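Local structure of amidase, hydantoinase/carbamoylase family (Burkholderia vietnamiensis, 5I4M) at residues I66-T76 against G83-G91. The protein probably hydrolyses N-carbamoyl-L-amino acids as a two-zinc enzyme of the peptidase M20 family. Residues are numbered along the deposited sequence; the frame is centred on the assembly and turned at random.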
loop_
_atom_site.group_PDB
_atom_site.type_symbol
_atom_site.label_atom_id
_atom_site.label_comp_id
_atom_site.label_asym_id
_atom_site.label_seq_id
_atom_site.Cartn_x
_atom_site.Cartn_y
_atom_site.Cartn_z
ATOM N N ILE A 66 -10.850 -9.726 -30.685
ATOM C CA ILE A 66 -11.720 -8.780 -31.373
ATOM C C ILE A 66 -11.183 -8.468 -32.765
ATOM O O ILE A 66 -11.949 -8.397 -33.733
ATOM C CB ILE A 66 -11.884 -7.524 -30.502
ATOM C CG1 ILE A 66 -12.574 -7.919 -29.188
ATOM C CG2 ILE A 66 -12.675 -6.445 -31.242
ATOM C CD1 ILE A 66 -12.465 -6.888 -28.077
ATOM N N VAL A 67 -9.863 -8.293 -32.895
ATOM C CA VAL A 67 -9.266 -8.119 -34.222
ATOM C C VAL A 67 -9.632 -9.285 -35.136
ATOM O O VAL A 67 -9.981 -9.088 -36.308
ATOM C CB VAL A 67 -7.740 -7.942 -34.104
ATOM C CG1 VAL A 67 -7.058 -8.178 -35.444
ATOM C CG2 VAL A 67 -7.424 -6.544 -33.571
ATOM N N GLY A 68 -9.565 -10.514 -34.619
ATOM C CA GLY A 68 -9.962 -11.661 -35.430
ATOM C C GLY A 68 -11.412 -11.594 -35.875
ATOM O O GLY A 68 -11.733 -11.885 -37.034
ATOM N N TRP A 69 -12.310 -11.210 -34.961
ATOM C CA TRP A 69 -13.715 -11.060 -35.319
ATOM C C TRP A 69 -13.902 -9.973 -36.367
ATOM O O TRP A 69 -14.687 -10.133 -37.310
ATOM C CB TRP A 69 -14.542 -10.717 -34.081
ATOM C CG TRP A 69 -14.703 -11.833 -33.095
ATOM C CD1 TRP A 69 -14.480 -13.166 -33.310
ATOM C CD2 TRP A 69 -15.096 -11.705 -31.718
ATOM N NE1 TRP A 69 -14.730 -13.877 -32.158
ATOM C CE2 TRP A 69 -15.113 -13.003 -31.169
ATOM C CE3 TRP A 69 -15.450 -10.623 -30.906
ATOM C CZ2 TRP A 69 -15.471 -13.245 -29.846
ATOM C CZ3 TRP A 69 -15.805 -10.864 -29.596
ATOM C CH2 TRP A 69 -15.812 -12.169 -29.078
ATOM N N ALA A 70 -13.209 -8.847 -36.204
ATOM C CA ALA A 70 -13.370 -7.760 -37.163
ATOM C C ALA A 70 -12.906 -8.182 -38.545
ATOM O O ALA A 70 -13.551 -7.858 -39.548
ATOM C CB ALA A 70 -12.602 -6.524 -36.700
ATOM N N LYS A 71 -11.777 -8.894 -38.624
ATOM C CA LYS A 71 -11.310 -9.348 -39.930
ATOM C C LYS A 71 -12.319 -10.294 -40.558
ATOM O O LYS A 71 -12.565 -10.240 -41.772
ATOM C CB LYS A 71 -9.944 -10.020 -39.807
ATOM C CG LYS A 71 -8.793 -9.035 -39.647
ATOM C CD LYS A 71 -7.464 -9.745 -39.457
ATOM C CE LYS A 71 -6.337 -8.753 -39.235
ATOM N NZ LYS A 71 -5.086 -9.452 -38.838
ATOM N N ALA A 72 -12.924 -11.162 -39.745
ATOM C CA ALA A 72 -13.936 -12.073 -40.269
ATOM C C ALA A 72 -15.162 -11.320 -40.757
ATOM O O ALA A 72 -15.896 -11.831 -41.607
ATOM C CB ALA A 72 -14.332 -13.096 -39.204
ATOM N N ALA A 73 -15.397 -10.117 -40.242
ATOM C CA ALA A 73 -16.488 -9.281 -40.717
ATOM C C ALA A 73 -16.053 -8.358 -41.851
ATOM O O ALA A 73 -16.747 -7.376 -42.139
ATOM C CB ALA A 73 -17.077 -8.467 -39.561
ATOM N N GLY A 74 -14.917 -8.644 -42.488
ATOM C CA GLY A 74 -14.481 -7.889 -43.649
ATOM C C GLY A 74 -13.734 -6.603 -43.360
ATOM O O GLY A 74 -13.601 -5.766 -44.257
ATOM N N CYS A 75 -13.242 -6.410 -42.140
ATOM C CA CYS A 75 -12.488 -5.213 -41.805
ATOM C C CYS A 75 -11.011 -5.376 -42.133
ATOM O O CYS A 75 -10.445 -6.469 -42.029
ATOM C CB CYS A 75 -12.622 -4.880 -40.320
ATOM S SG CYS A 75 -14.271 -4.430 -39.826
ATOM N N THR A 76 -10.392 -4.267 -42.527
ATOM C CA THR A 76 -8.944 -4.152 -42.584
ATOM C C THR A 76 -8.471 -3.486 -41.297
ATOM O O THR A 76 -9.144 -2.608 -40.755
ATOM C CB THR A 76 -8.494 -3.354 -43.812
ATOM O OG1 THR A 76 -9.176 -2.094 -43.844
ATOM C CG2 THR A 76 -8.836 -4.118 -45.075
ATOM N N GLY A 83 -0.568 1.837 -30.000
ATOM C CA GLY A 83 -1.303 0.595 -29.854
ATOM C C GLY A 83 -2.793 0.691 -30.093
ATOM O O GLY A 83 -3.500 -0.305 -29.889
ATOM N N ASN A 84 -3.297 1.851 -30.509
ATOM C CA ASN A 84 -4.702 1.955 -30.867
ATOM C C ASN A 84 -4.971 1.089 -32.091
ATOM O O ASN A 84 -4.167 1.042 -33.029
ATOM C CB ASN A 84 -5.096 3.406 -31.167
ATOM C CG ASN A 84 -4.789 4.359 -30.024
ATOM O OD1 ASN A 84 -5.092 4.081 -28.868
ATOM N ND2 ASN A 84 -4.203 5.519 -30.355
ATOM N N VAL A 85 -6.107 0.395 -32.080
ATOM C CA VAL A 85 -6.444 -0.582 -33.119
ATOM C C VAL A 85 -7.606 -0.030 -33.932
ATOM O O VAL A 85 -8.670 0.260 -33.375
ATOM C CB VAL A 85 -6.818 -1.943 -32.514
ATOM C CG1 VAL A 85 -7.113 -2.947 -33.626
ATOM C CG2 VAL A 85 -5.735 -2.436 -31.569
ATOM N N PHE A 86 -7.422 0.069 -35.252
ATOM C CA PHE A 86 -8.424 0.630 -36.152
ATOM C C PHE A 86 -8.940 -0.470 -37.070
ATOM O O PHE A 86 -8.196 -1.000 -37.900
ATOM C CB PHE A 86 -7.835 1.795 -36.942
ATOM C CG PHE A 86 -7.324 2.900 -36.056
ATOM C CD1 PHE A 86 -6.032 2.864 -35.545
ATOM C CD2 PHE A 86 -8.151 3.953 -35.705
ATOM C CE1 PHE A 86 -5.569 3.881 -34.710
ATOM C CE2 PHE A 86 -7.700 4.966 -34.864
ATOM C CZ PHE A 86 -6.414 4.933 -34.372
ATOM N N MET A 87 -10.212 -0.808 -36.910
ATOM C CA MET A 87 -10.867 -1.842 -37.698
ATOM C C MET A 87 -11.826 -1.148 -38.656
ATOM O O MET A 87 -12.830 -0.568 -38.228
ATOM C CB MET A 87 -11.572 -2.835 -36.777
ATOM C CG MET A 87 -10.606 -3.617 -35.892
ATOM S SD MET A 87 -11.314 -4.287 -34.367
ATOM C CE MET A 87 -11.217 -2.861 -33.273
ATOM N N ARG A 88 -11.508 -1.199 -39.947
ATOM C CA ARG A 88 -12.113 -0.328 -40.946
ATOM C C ARG A 88 -13.005 -1.116 -41.898
ATOM O O ARG A 88 -12.570 -2.112 -42.488
ATOM C CB ARG A 88 -11.021 0.394 -41.737
ATOM C CG ARG A 88 -11.499 1.277 -42.860
ATOM C CD ARG A 88 -10.300 2.024 -43.406
ATOM N NE ARG A 88 -10.592 2.780 -44.619
ATOM C CZ ARG A 88 -10.753 4.099 -44.663
ATOM N NH1 ARG A 88 -10.670 4.836 -43.547
ATOM N NH2 ARG A 88 -10.998 4.682 -45.834
ATOM N N ARG A 89 -14.245 -0.655 -42.063
ATOM C CA ARG A 89 -15.157 -1.175 -43.078
ATOM C C ARG A 89 -15.244 -0.157 -44.210
ATOM O O ARG A 89 -15.734 0.959 -44.007
ATOM C CB ARG A 89 -16.542 -1.451 -42.486
ATOM C CG ARG A 89 -17.545 -2.077 -43.480
ATOM C CD ARG A 89 -18.924 -2.193 -42.846
ATOM N NE ARG A 89 -19.869 -3.002 -43.617
ATOM C CZ ARG A 89 -20.722 -2.523 -44.517
ATOM N NH1 ARG A 89 -20.749 -1.219 -44.796
ATOM N NH2 ARG A 89 -21.546 -3.353 -45.141
ATOM N N ALA A 90 -14.781 -0.548 -45.396
ATOM C CA ALA A 90 -14.711 0.372 -46.527
ATOM C C ALA A 90 -16.063 1.017 -46.815
ATOM O O ALA A 90 -17.120 0.409 -46.640
ATOM C CB ALA A 90 -14.220 -0.365 -47.775
ATOM N N GLY A 91 -16.019 2.271 -47.272
ATOM C CA GLY A 91 -17.185 2.937 -47.805
ATOM C C GLY A 91 -17.152 2.992 -49.327
ATOM O O GLY A 91 -16.237 2.495 -49.981
HETATM O O HOH W 1 -13.506 -3.141 -45.672
HETATM O O HOH W 2 -11.082 -1.489 -45.357
#
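Met-87 leaves its strand with CG anti to the carbonyl carbon (chi1 -65°), and together with a nearly extended chi2 of 156° this puts SD against helix 66-72, 3.5 Å from CB of Ala-70. Ile-66, crossing the methionine at about a right angle, brings its CG2 within 4.0 Å of SD. Met-87 thus makes most of the side-chain contact between a helix and a strand whose short axes pass 8.9 Å apart and run nearly parallel. Farther toward the start of the strand, Val-67 and Val-85 meet methyl to methyl, CG2 to CG1, at 3.6 Å.

After the helix ends, the chain reverses and enters strand 76-79. A Schellman motif makes the turn, with Gly-74 at positive phi as its C-prime residue, Cys-75 N bonded to Ala-70 O and Gly-74 N to Lys-71 O. Beyond it Thr-76 and Arg-88 form an antiparallel hydrogen-bonded pair: Thr-76 N donates to Arg-88 O at 3.1 Å, and Arg-88 N returns a bond of 2.9 Å to Thr-76 O. Cys-75 adds a CA-H...O contact to that same Arg-88 O, and a water accepts from Ala-90 N and donates to Gly-74 O.

This helix-turn-strand packing belongs to the zinc-binding part of the M20 fold but not to the metal site, the Ile-66 side chain being about 14 Å from a bound zinc ion. The guanidinium of Arg-88 turns to a salt bridge with Glu-142, whereas that of Arg-89 bonds to Asn-131 on helix 117-132. Backbone pairing, Phe-86 with Thr-78 and Met-87 with Val-143, sets strand 85-89 between strands 76-79 and 141-145, antiparallel to both, while helices 57-72 and 117-132 touch through Ile-66 on Ile-117 and Trp-69 on Leu-124.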